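Local coordinates for M152 protein (Murid herpesvirus 1, PDB 4G59) that probably serves viral immune evasion as a membrane-bound, MHC class I-like glycoprotein, here in complex with a second protein, at residues I39-E42 with Q43-D46; Y82-M86 with N87-A91; G153-I156 with L157-A161; L163-K166 with R167-F171. All blocks are in the same frame, centred on the assembly; numbering follows the deposited sequence.

Interaction 1: I39-E42 with Q43-D46; sequences INLE and QSSD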
loop_
_atom_site.group_PDB
_atom_site.type_symbol
_atom_site.label_atom_id
_atom_site.label_comp_id
_atom_site.label_asym_id
_atom_site.label_seq_id
_atom_site.Cartn_x
_atom_site.Cartn_y
_atom_site.Cartn_z
ATOM N N ILE B 39 6.084 -9.557 -8.793
ATOM C CA ILE B 39 7.034 -10.570 -8.325
ATOM C C ILE B 39 8.101 -9.901 -7.456
ATOM O O ILE B 39 8.534 -8.773 -7.748
ATOM C CB ILE B 39 7.740 -11.246 -9.490
ATOM C CG1 ILE B 39 6.724 -11.827 -10.467
ATOM C CG2 ILE B 39 8.694 -12.312 -8.981
ATOM C CD1 ILE B 39 7.289 -12.018 -11.856
ATOM N N ASN B 40 8.528 -10.591 -6.395
ATOM C CA ASN B 40 9.666 -10.118 -5.623
ATOM C C ASN B 40 10.472 -11.292 -5.092
ATOM O O ASN B 40 10.008 -12.436 -5.120
ATOM C CB ASN B 40 9.223 -9.165 -4.498
ATOM C CG ASN B 40 8.390 -9.861 -3.431
ATOM O OD1 ASN B 40 8.933 -10.377 -2.436
ATOM N ND2 ASN B 40 7.057 -9.872 -3.619
ATOM N N LEU B 41 11.688 -11.014 -4.641
ATOM C CA LEU B 41 12.565 -12.027 -4.063
ATOM C C LEU B 41 12.527 -11.785 -2.572
ATOM O O LEU B 41 11.978 -10.775 -2.161
ATOM C CB LEU B 41 13.980 -11.880 -4.628
ATOM C CG LEU B 41 14.047 -12.249 -6.104
ATOM C CD1 LEU B 41 15.462 -12.104 -6.647
ATOM C CD2 LEU B 41 13.576 -13.691 -6.271
ATOM N N GLU B 42 13.092 -12.682 -1.770
ATOM C CA GLU B 42 12.883 -12.634 -0.328
ATOM C C GLU B 42 13.376 -11.345 0.354
ATOM O O GLU B 42 12.745 -10.861 1.293
ATOM C CB GLU B 42 13.470 -13.870 0.359
ATOM C CG GLU B 42 13.013 -14.036 1.800
ATOM C CD GLU B 42 13.698 -15.191 2.497
ATOM O OE1 GLU B 42 14.458 -15.925 1.830
ATOM O OE2 GLU B 42 13.480 -15.367 3.712
ATOM N N GLN B 43 14.485 -10.779 -0.103
ATOM C CA GLN B 43 14.947 -9.530 0.494
ATOM C C GLN B 43 14.819 -8.325 -0.472
ATOM O O GLN B 43 15.471 -7.295 -0.268
ATOM C CB GLN B 43 16.376 -9.682 1.041
ATOM C CG GLN B 43 16.473 -10.426 2.385
ATOM C CD GLN B 43 16.792 -11.922 2.253
ATOM O OE1 GLN B 43 17.032 -12.441 1.154
ATOM N NE2 GLN B 43 16.799 -12.619 3.388
ATOM N N SER B 44 13.976 -8.453 -1.510
ATOM C CA SER B 44 13.782 -7.364 -2.489
ATOM C C SER B 44 12.392 -6.731 -2.373
ATOM O O SER B 44 11.474 -7.321 -1.804
ATOM C CB SER B 44 14.018 -7.851 -3.933
ATOM O OG SER B 44 12.849 -8.387 -4.530
ATOM N N SER B 45 12.242 -5.523 -2.905
ATOM C CA SER B 45 10.908 -4.941 -3.077
ATOM C C SER B 45 10.428 -5.465 -4.430
ATOM O O SER B 45 11.044 -6.391 -4.962
ATOM C CB SER B 45 11.001 -3.424 -3.065
ATOM O OG SER B 45 11.928 -2.987 -4.035
ATOM N N ASP B 46 9.364 -4.932 -5.017
ATOM C CA ASP B 46 8.928 -5.545 -6.277
ATOM C C ASP B 46 9.923 -5.320 -7.399
ATOM O O ASP B 46 10.373 -4.184 -7.651
ATOM C CB ASP B 46 7.545 -5.085 -6.737
ATOM C CG ASP B 46 6.483 -5.258 -5.691
ATOM O OD1 ASP B 46 6.605 -6.149 -4.822
ATOM O OD2 ASP B 46 5.512 -4.473 -5.753
#
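Leu41 and Ser44 trade two hydrogen bonds across the bend. The Leu41 amide runs almost straight into the serine hydroxyl, with N to Ser44 OG at 2.9 Å and 169° at the hydrogen. In return Ser44 N lies 3.1 Å from Leu41 O, but it stands 65° above the carbonyl plane, so this bond does not use a lone pair. The hydroxyl is also a donor: Ser44 OG meets Ser45 O at 2.7 Å, in the carbonyl plane and on a lone pair. A chi1 of 88° sets OG between its own backbone N and carbonyl carbon, from where the buried hydroxyl bridges both sides of the bend.

The Ser44 to Leu41 backbone bond closes a type I beta turn with Glu42 and Gln43 at its corners, and the chain comes back nearly antiparallel. The turn lies between strand 34-40 and strand 48-50, neighbours in the eight-stranded antiparallel sheet of this MHC class I-like fold.

Carbon contacts fill in around the bonds. Asn40 CB rests 3.4 Å from Ser45 O and 3.7 Å from Ser44 OG, and Asp46 CA makes a CA-H...O contact of 3.6 Å with Ile39 O. At the corners the Glu42 and Gln43 side chains run side by side in the same direction, Glu42 CD 4.1 Å from Gln43 NE2. The end of Leu41 leads away from the turn, onto Cys172 of helix 161-178.

Of the charged groups, the Asp46 carboxylate is committed outside the turn, where OD2 forms a salt bridge with Arg49 NE.

Interaction 2: Y82-M86 with N87-A91; sequences YEYIM and NVFKA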
loop_
_atom_site.group_PDB
_atom_site.type_symbol
_atom_site.label_atom_id
_atom_site.label_comp_id
_atom_site.label_asym_id
_atom_site.label_seq_id
_atom_site.Cartn_x
_atom_site.Cartn_y
_atom_site.Cartn_z
ATOM N N TYR B 82 -11.075 -15.201 -11.519
ATOM C CA TYR B 82 -12.370 -14.839 -12.092
ATOM C C TYR B 82 -13.405 -15.946 -11.869
ATOM O O TYR B 82 -14.497 -15.671 -11.366
ATOM C CB TYR B 82 -12.249 -14.504 -13.581
ATOM C CG TYR B 82 -13.581 -14.426 -14.297
ATOM C CD1 TYR B 82 -14.437 -13.350 -14.098
ATOM C CD2 TYR B 82 -13.984 -15.425 -15.173
ATOM C CE1 TYR B 82 -15.658 -13.276 -14.750
ATOM C CE2 TYR B 82 -15.202 -15.358 -15.827
ATOM C CZ TYR B 82 -16.035 -14.282 -15.608
ATOM O OH TYR B 82 -17.250 -14.205 -16.246
ATOM N N GLU B 83 -13.071 -17.185 -12.238
ATOM C CA GLU B 83 -13.957 -18.320 -11.958
ATOM C C GLU B 83 -14.295 -18.390 -10.473
ATOM O O GLU B 83 -15.463 -18.464 -10.112
ATOM C CB GLU B 83 -13.340 -19.654 -12.383
ATOM C CG GLU B 83 -12.795 -19.700 -13.794
ATOM C CD GLU B 83 -13.860 -19.572 -14.859
ATOM O OE1 GLU B 83 -14.906 -20.240 -14.740
ATOM O OE2 GLU B 83 -13.643 -18.808 -15.826
ATOM N N TYR B 84 -13.266 -18.364 -9.625
ATOM C CA TYR B 84 -13.440 -18.507 -8.182
ATOM C C TYR B 84 -14.447 -17.506 -7.652
ATOM O O TYR B 84 -15.394 -17.885 -6.958
ATOM C CB TYR B 84 -12.105 -18.307 -7.474
ATOM C CG TYR B 84 -12.157 -18.325 -5.960
ATOM C CD1 TYR B 84 -13.071 -19.106 -5.275
ATOM C CD2 TYR B 84 -11.272 -17.560 -5.217
ATOM C CE1 TYR B 84 -13.100 -19.126 -3.886
ATOM C CE2 TYR B 84 -11.299 -17.566 -3.830
ATOM C CZ TYR B 84 -12.212 -18.345 -3.173
ATOM O OH TYR B 84 -12.233 -18.350 -1.798
ATOM N N ILE B 85 -14.235 -16.235 -7.991
ATOM C CA ILE B 85 -15.087 -15.149 -7.518
ATOM C C ILE B 85 -16.549 -15.311 -7.964
ATOM O O ILE B 85 -17.471 -15.222 -7.137
ATOM C CB ILE B 85 -14.527 -13.768 -7.948
ATOM C CG1 ILE B 85 -13.419 -13.324 -6.998
ATOM C CG2 ILE B 85 -15.636 -12.722 -7.989
ATOM C CD1 ILE B 85 -13.891 -13.147 -5.565
ATOM N N MET B 86 -16.753 -15.562 -9.259
ATOM C CA MET B 86 -18.097 -15.750 -9.806
ATOM C C MET B 86 -18.813 -16.989 -9.237
ATOM O O MET B 86 -19.943 -16.886 -8.767
ATOM C CB MET B 86 -18.067 -15.805 -11.342
ATOM C CG MET B 86 -17.602 -14.517 -12.025
ATOM S SD MET B 86 -18.501 -13.023 -11.537
ATOM C CE MET B 86 -20.039 -13.226 -12.435
ATOM N N ASN B 87 -18.151 -18.145 -9.276
ATOM C CA ASN B 87 -18.737 -19.411 -8.824
ATOM C C ASN B 87 -18.960 -19.565 -7.314
ATOM O O ASN B 87 -19.840 -20.312 -6.899
ATOM C CB ASN B 87 -17.903 -20.599 -9.313
ATOM C CG ASN B 87 -17.777 -20.650 -10.822
ATOM O OD1 ASN B 87 -18.455 -19.916 -11.541
ATOM N ND2 ASN B 87 -16.908 -21.531 -11.311
ATOM N N VAL B 88 -18.156 -18.885 -6.500
ATOM C CA VAL B 88 -18.236 -19.055 -5.054
ATOM C C VAL B 88 -18.743 -17.810 -4.339
ATOM O O VAL B 88 -19.655 -17.892 -3.516
ATOM C CB VAL B 88 -16.887 -19.500 -4.438
ATOM C CG1 VAL B 88 -17.025 -19.710 -2.918
ATOM C CG2 VAL B 88 -16.395 -20.773 -5.107
ATOM N N PHE B 89 -18.028 -16.709 -4.477
ATOM C CA PHE B 89 -18.475 -15.474 -3.853
ATOM C C PHE B 89 -19.675 -14.781 -4.492
ATOM O O PHE B 89 -20.574 -14.314 -3.811
ATOM C CB PHE B 89 -17.300 -14.554 -3.572
ATOM C CG PHE B 89 -16.505 -14.987 -2.386
ATOM C CD1 PHE B 89 -16.843 -14.554 -1.124
ATOM C CD2 PHE B 89 -15.460 -15.873 -2.524
ATOM C CE1 PHE B 89 -16.134 -14.959 -0.031
ATOM C CE2 PHE B 89 -14.752 -16.285 -1.429
ATOM C CZ PHE B 89 -15.093 -15.828 -0.179
ATOM N N LYS B 90 -19.649 -14.702 -5.812
ATOM C CA LYS B 90 -20.749 -14.183 -6.610
ATOM C C LYS B 90 -20.832 -12.675 -6.535
ATOM O O LYS B 90 -21.660 -12.059 -7.177
ATOM C CB LYS B 90 -22.068 -14.830 -6.215
ATOM C CG LYS B 90 -22.250 -16.188 -6.825
ATOM C CD LYS B 90 -23.415 -16.910 -6.208
ATOM C CE LYS B 90 -23.647 -18.235 -6.895
ATOM N NZ LYS B 90 -22.420 -19.065 -6.928
ATOM N N ALA B 91 -19.936 -12.088 -5.764
ATOM C CA ALA B 91 -19.847 -10.651 -5.624
ATOM C C ALA B 91 -18.375 -10.412 -5.798
ATOM O O ALA B 91 -17.570 -11.205 -5.334
ATOM C CB ALA B 91 -20.300 -10.222 -4.267
#
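Tyr84 and Phe89 form an offset edge-to-face pair: the edge of Phe89 is turned toward the face of Tyr84, the planes stand at 80°, and the centroids are 5.7 Å apart. The approach is offset toward the hydroxyl end of the tyrosine, where Phe89 CE2 lies 3.7 Å from Tyr84 CZ. Val88 CG2 touches the tyrosine ring at its edge, near the ring plane, 3.7 Å from Tyr84 CD1. A looser contact joins Ile85 CD1 to Phe89 CB at 4.2 Å. Beyond the segments, Tyr84 stacks on Tyr148, and its hydroxyl bonds to Gln112 NE2. Ala91 packs on the backbone of the other protein chain.

All this sits at the C-terminal end of helix 68-89, one of the helices of the MHC class I-like fold, where the last turn widens to a pi-type turn. The evidence is the i to i+5 bond from Lys90 N to Ile85 O, 2.6 Å long and 169° at the hydrogen. Lys90 then leaves helical geometry with a phi of 75°.

Further out the regular i to i+4 pattern persists one turn back. Asn87 N reaches Glu83 O at 2.8 Å, and Val88 N reaches Tyr84 O at 3.0 Å by a more bent bond. Lys90 CG comes close to Met86 O, at 3.1 Å. At the polar edge the Glu83 and Asn87 side chains run alongside each other.

Interaction 3: G153-I156 with L157-A161; sequences GISI and LRDNA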
loop_
_atom_site.group_PDB
_atom_site.type_symbol
_atom_site.label_atom_id
_atom_site.label_comp_id
_atom_site.label_asym_id
_atom_site.label_seq_id
_atom_site.Cartn_x
_atom_site.Cartn_y
_atom_site.Cartn_z
ATOM N N GLY B 153 -2.307 -23.066 -11.426
ATOM C CA GLY B 153 -1.210 -22.631 -12.294
ATOM C C GLY B 153 0.228 -22.954 -11.902
ATOM O O GLY B 153 1.172 -22.599 -12.634
ATOM N N ILE B 154 0.408 -23.625 -10.771
ATOM C CA ILE B 154 1.741 -23.922 -10.263
ATOM C C ILE B 154 2.601 -24.750 -11.226
ATOM O O ILE B 154 3.832 -24.600 -11.252
ATOM C CB ILE B 154 1.676 -24.582 -8.879
ATOM C CG1 ILE B 154 1.086 -23.602 -7.868
ATOM C CG2 ILE B 154 3.055 -24.991 -8.398
ATOM C CD1 ILE B 154 0.729 -24.244 -6.565
ATOM N N SER B 155 1.970 -25.597 -12.032
ATOM C CA SER B 155 2.702 -26.368 -13.037
ATOM C C SER B 155 3.482 -25.473 -14.005
ATOM O O SER B 155 4.537 -25.868 -14.511
ATOM C CB SER B 155 1.751 -27.250 -13.845
ATOM O OG SER B 155 1.539 -26.692 -15.137
ATOM N N ILE B 156 2.963 -24.279 -14.282
ATOM C CA ILE B 156 3.690 -23.344 -15.134
ATOM C C ILE B 156 5.051 -23.017 -14.509
ATOM O O ILE B 156 6.060 -22.901 -15.215
ATOM C CB ILE B 156 2.912 -22.064 -15.332
ATOM C CG1 ILE B 156 1.599 -22.364 -16.055
ATOM C CG2 ILE B 156 3.720 -21.068 -16.132
ATOM C CD1 ILE B 156 0.624 -21.184 -16.059
ATOM N N LEU B 157 5.056 -22.906 -13.179
ATOM C CA LEU B 157 6.249 -22.597 -12.405
ATOM C C LEU B 157 7.123 -23.843 -12.240
ATOM O O LEU B 157 8.331 -23.785 -12.471
ATOM C CB LEU B 157 5.863 -22.011 -11.037
ATOM C CG LEU B 157 5.658 -20.497 -10.824
ATOM C CD1 LEU B 157 5.259 -19.722 -12.079
ATOM C CD2 LEU B 157 4.668 -20.243 -9.699
ATOM N N ARG B 158 6.519 -24.969 -11.854
ATOM C CA ARG B 158 7.275 -26.220 -11.667
ATOM C C ARG B 158 7.934 -26.754 -12.945
ATOM O O ARG B 158 9.123 -27.087 -12.936
ATOM C CB ARG B 158 6.412 -27.296 -11.010
ATOM C CG ARG B 158 7.165 -28.582 -10.688
ATOM C CD ARG B 158 6.303 -29.545 -9.863
ATOM N NE ARG B 158 4.882 -29.348 -10.143
ATOM C CZ ARG B 158 3.965 -29.095 -9.214
ATOM N NH1 ARG B 158 4.307 -29.042 -7.930
ATOM N NH2 ARG B 158 2.698 -28.913 -9.564
ATOM N N ASP B 159 7.181 -26.803 -14.041
ATOM C CA ASP B 159 7.699 -27.336 -15.295
ATOM C C ASP B 159 8.799 -26.464 -15.891
ATOM O O ASP B 159 9.493 -26.878 -16.825
ATOM C CB ASP B 159 6.579 -27.490 -16.326
ATOM C CG ASP B 159 5.511 -28.489 -15.908
ATOM O OD1 ASP B 159 5.570 -29.069 -14.800
ATOM O OD2 ASP B 159 4.582 -28.672 -16.711
ATOM N N ASN B 160 8.944 -25.251 -15.368
ATOM C CA ASN B 160 9.969 -24.335 -15.836
ATOM C C ASN B 160 10.904 -23.898 -14.719
ATOM O O ASN B 160 11.494 -22.831 -14.801
ATOM C CB ASN B 160 9.328 -23.084 -16.407
ATOM C CG ASN B 160 8.479 -23.354 -17.618
ATOM O OD1 ASN B 160 8.992 -23.522 -18.727
ATOM N ND2 ASN B 160 7.162 -23.341 -17.427
ATOM N N ALA B 161 11.030 -24.701 -13.673
ATOM C CA ALA B 161 11.773 -24.282 -12.492
ATOM C C ALA B 161 13.211 -23.866 -12.810
ATOM O O ALA B 161 13.622 -22.745 -12.496
ATOM C CB ALA B 161 11.756 -25.359 -11.451
#
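Ile154 O receives the Arg158 amide in a nearly straight bond, 2.8 Å from N and 168° at the hydrogen, plus a weak, bent one from Leu157 N, while Asp159 N bonds to Ser155 O at 2.8 Å.

The next carbonyl is served by a side chain. Asn160 ND2 bonds to Ile156 O in a straight line (172°), in the carbonyl plane and almost exactly in the plane of the asparagine amide; the modelled separation of 2.5 Å is unusually short, and its exact value is doubtful. With CG anti to the carbonyl carbon (chi1 -63°), the amide is carried back toward this oxygen, while the backbone N of Asn160 makes a weak bond to Leu157 O. Asn160 stands at the N-cap position of helix 161-178, yet its side chain makes no capping bond there.

Arg158 leaves the helix extended and bends at chi3, bringing its guanidinium over Ile154, whose CG2 lies against one face at 4.1 Å from NH2. Asp159 folds close to the backbone, CG 3.1 Å from Ser155 O. The buried Leu157 side chain touches Phe73 of helix 68-89, and Phe106 of strand 106-114 touches Ile154, Leu157 and Arg158, among others.

The direction and coplanarity of the bond suggest a side-chain amide replacing a backbone donor at Ile156 O. If as modelled, it would tend to hold the Asn160 amide's rotation, just where a type I turn, Arg158 to Ala161, leads into the next helix.

Interaction 4: L163-K166 with R167-F171; sequences LLQK and RWTSF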
loop_
_atom_site.group_PDB
_atom_site.type_symbol
_atom_site.label_atom_id
_atom_site.label_comp_id
_atom_site.label_asym_id
_atom_site.label_seq_id
_atom_site.Cartn_x
_atom_site.Cartn_y
_atom_site.Cartn_z
ATOM N N LEU B 163 14.546 -22.942 -15.454
ATOM C CA LEU B 163 14.671 -21.757 -16.305
ATOM C C LEU B 163 14.406 -20.515 -15.471
ATOM O O LEU B 163 15.057 -19.486 -15.665
ATOM C CB LEU B 163 13.720 -21.815 -17.499
ATOM C CG LEU B 163 13.439 -20.523 -18.267
ATOM C CD1 LEU B 163 14.720 -19.850 -18.746
ATOM C CD2 LEU B 163 12.552 -20.816 -19.447
ATOM N N LEU B 164 13.456 -20.631 -14.538
ATOM C CA LEU B 164 13.098 -19.540 -13.640
ATOM C C LEU B 164 14.204 -19.293 -12.621
ATOM O O LEU B 164 14.548 -18.144 -12.335
ATOM C CB LEU B 164 11.764 -19.827 -12.930
ATOM C CG LEU B 164 10.492 -19.783 -13.774
ATOM C CD1 LEU B 164 9.303 -20.357 -13.020
ATOM C CD2 LEU B 164 10.213 -18.358 -14.196
ATOM N N GLN B 165 14.762 -20.366 -12.076
ATOM C CA GLN B 165 15.876 -20.245 -11.146
ATOM C C GLN B 165 17.013 -19.474 -11.813
ATOM O O GLN B 165 17.624 -18.599 -11.203
ATOM C CB GLN B 165 16.365 -21.624 -10.700
ATOM C CG GLN B 165 17.673 -21.599 -9.922
ATOM C CD GLN B 165 17.488 -21.234 -8.458
ATOM O OE1 GLN B 165 16.375 -21.277 -7.909
ATOM N NE2 GLN B 165 18.585 -20.875 -7.811
ATOM N N LYS B 166 17.275 -19.771 -13.078
ATOM C CA LYS B 166 18.366 -19.098 -13.765
ATOM C C LYS B 166 18.041 -17.621 -13.964
ATOM O O LYS B 166 18.859 -16.746 -13.651
ATOM C CB LYS B 166 18.645 -19.749 -15.111
ATOM C CG LYS B 166 19.917 -19.273 -15.753
ATOM C CD LYS B 166 20.015 -19.754 -17.181
ATOM C CE LYS B 166 21.370 -19.446 -17.778
ATOM N NZ LYS B 166 21.239 -19.057 -19.207
ATOM N N ARG B 167 16.844 -17.344 -14.471
ATOM C CA ARG B 167 16.476 -15.976 -14.795
ATOM C C ARG B 167 16.416 -15.103 -13.544
ATOM O O ARG B 167 16.909 -13.963 -13.549
ATOM C CB ARG B 167 15.162 -15.916 -15.578
ATOM C CG ARG B 167 14.609 -14.517 -15.701
ATOM C CD ARG B 167 13.683 -14.339 -16.884
ATOM N NE ARG B 167 12.549 -15.250 -16.834
ATOM C CZ ARG B 167 12.154 -15.998 -17.856
ATOM N NH1 ARG B 167 12.807 -15.929 -19.004
ATOM N NH2 ARG B 167 11.114 -16.809 -17.724
ATOM N N TRP B 168 15.845 -15.634 -12.465
ATOM C CA TRP B 168 15.705 -14.826 -11.255
ATOM C C TRP B 168 16.995 -14.727 -10.439
ATOM O O TRP B 168 17.197 -13.757 -9.714
ATOM C CB TRP B 168 14.475 -15.253 -10.440
ATOM C CG TRP B 168 13.243 -14.868 -11.186
ATOM C CD1 TRP B 168 12.542 -15.639 -12.067
ATOM C CD2 TRP B 168 12.611 -13.583 -11.186
ATOM N NE1 TRP B 168 11.500 -14.919 -12.598
ATOM C CE2 TRP B 168 11.518 -13.654 -12.073
ATOM C CE3 TRP B 168 12.857 -12.385 -10.514
ATOM C CZ2 TRP B 168 10.676 -12.559 -12.315
ATOM C CZ3 TRP B 168 12.015 -11.298 -10.748
ATOM C CH2 TRP B 168 10.944 -11.392 -11.645
ATOM N N THR B 169 17.879 -15.713 -10.576
ATOM C CA THR B 169 19.204 -15.613 -9.955
ATOM C C THR B 169 19.982 -14.496 -10.636
ATOM O O THR B 169 20.649 -13.701 -9.985
ATOM C CB THR B 169 19.966 -16.941 -10.020
ATOM O OG1 THR B 169 19.308 -17.895 -9.172
ATOM C CG2 THR B 169 21.427 -16.756 -9.582
ATOM N N SER B 170 19.850 -14.420 -11.951
ATOM C CA SER B 170 20.459 -13.363 -12.754
ATOM C C SER B 170 19.919 -11.972 -12.372
ATOM O O SER B 170 20.669 -10.987 -12.300
ATOM C CB SER B 170 20.219 -13.676 -14.230
ATOM O OG SER B 170 20.350 -12.522 -15.033
ATOM N N PHE B 171 18.621 -11.883 -12.113
ATOM C CA PHE B 171 18.050 -10.601 -11.724
ATOM C C PHE B 171 18.525 -10.236 -10.334
ATOM O O PHE B 171 18.854 -9.078 -10.061
ATOM C CB PHE B 171 16.528 -10.657 -11.740
ATOM C CG PHE B 171 15.938 -10.791 -13.113
ATOM C CD1 PHE B 171 16.695 -10.513 -14.234
ATOM C CD2 PHE B 171 14.618 -11.194 -13.275
ATOM C CE1 PHE B 171 16.139 -10.630 -15.503
ATOM C CE2 PHE B 171 14.057 -11.308 -14.529
ATOM C CZ PHE B 171 14.811 -11.031 -15.644
#
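Within helix 161-178, a long helix of the MHC class I-like fold, Gln165 and Thr169 meet one turn apart through a doubled bond. Gln165 O accepts from Thr169 N at 3.0 Å and from Thr169 OG1 at 2.7 Å, the two donors coming from opposite faces of the carbonyl plane. The threonine hydroxyl sits beside its own backbone N (chi1 -68°), which aims it back along the helix at the same oxygen.

Regular i to i+4 bonds run on either side of this one, from Arg167 N to Leu163 O and from Ser170 N to Lys166 O. Trp168 N bonds to Leu164 O at 2.8 Å, and the indole turns its edge to that carbonyl: Leu164 O lies near the ring plane, 3.2 Å from Trp168 CD1. Leu164 runs alongside the indole, CD2 4.2 Å from Trp168 CD1. One face of the indole is shared by Arg167 CG and by Phe171 CD2, which stands 3.5 Å above the plane toward the rim.

The Arg167 chain bends at chi3 (58°) and brings its guanidinium back past the two leucines. Leu163 CD1 lies over one face, 4.4 Å from Arg167 NH1, and Leu164 CD2 approaches obliquely to 4.0 Å from Arg167 NH2.

Both polar ends converge on Glu70 of helix 68-89: Arg167 NH2 in a salt bridge with OE2, and Trp168 NE1 in a hydrogen bond with OE1. Arg167 NH2 also hydrogen-bonds Gln69 OE1. Each Glu70 carboxylate oxygen thus has its own donor, which would favour its ionised form and pins one helix to the other.

How the interactions relate
From the N terminus, interaction 1 reverses the chain between strands 34-40 and 48-50, interaction 2 ends helix 68-89, interaction 3 forms helix 154-158 and its exit, and interaction 4 is a stretch of helix 161-178. Each contact is local, between adjacent segments, and the four follow one another along the chain without nesting or crossing. The first and last meet in space: Ile39 CD1 lies 3.5 Å from Trp168 CZ2, setting strand 34-40 against the helix. Interactions 3 and 4 touch where Leu157 O approaches Leu164 CD1 at 3.6 Å, joining consecutive helices. Interaction 2 stands apart, its nearest atoms about 11 Å from those of interaction 3.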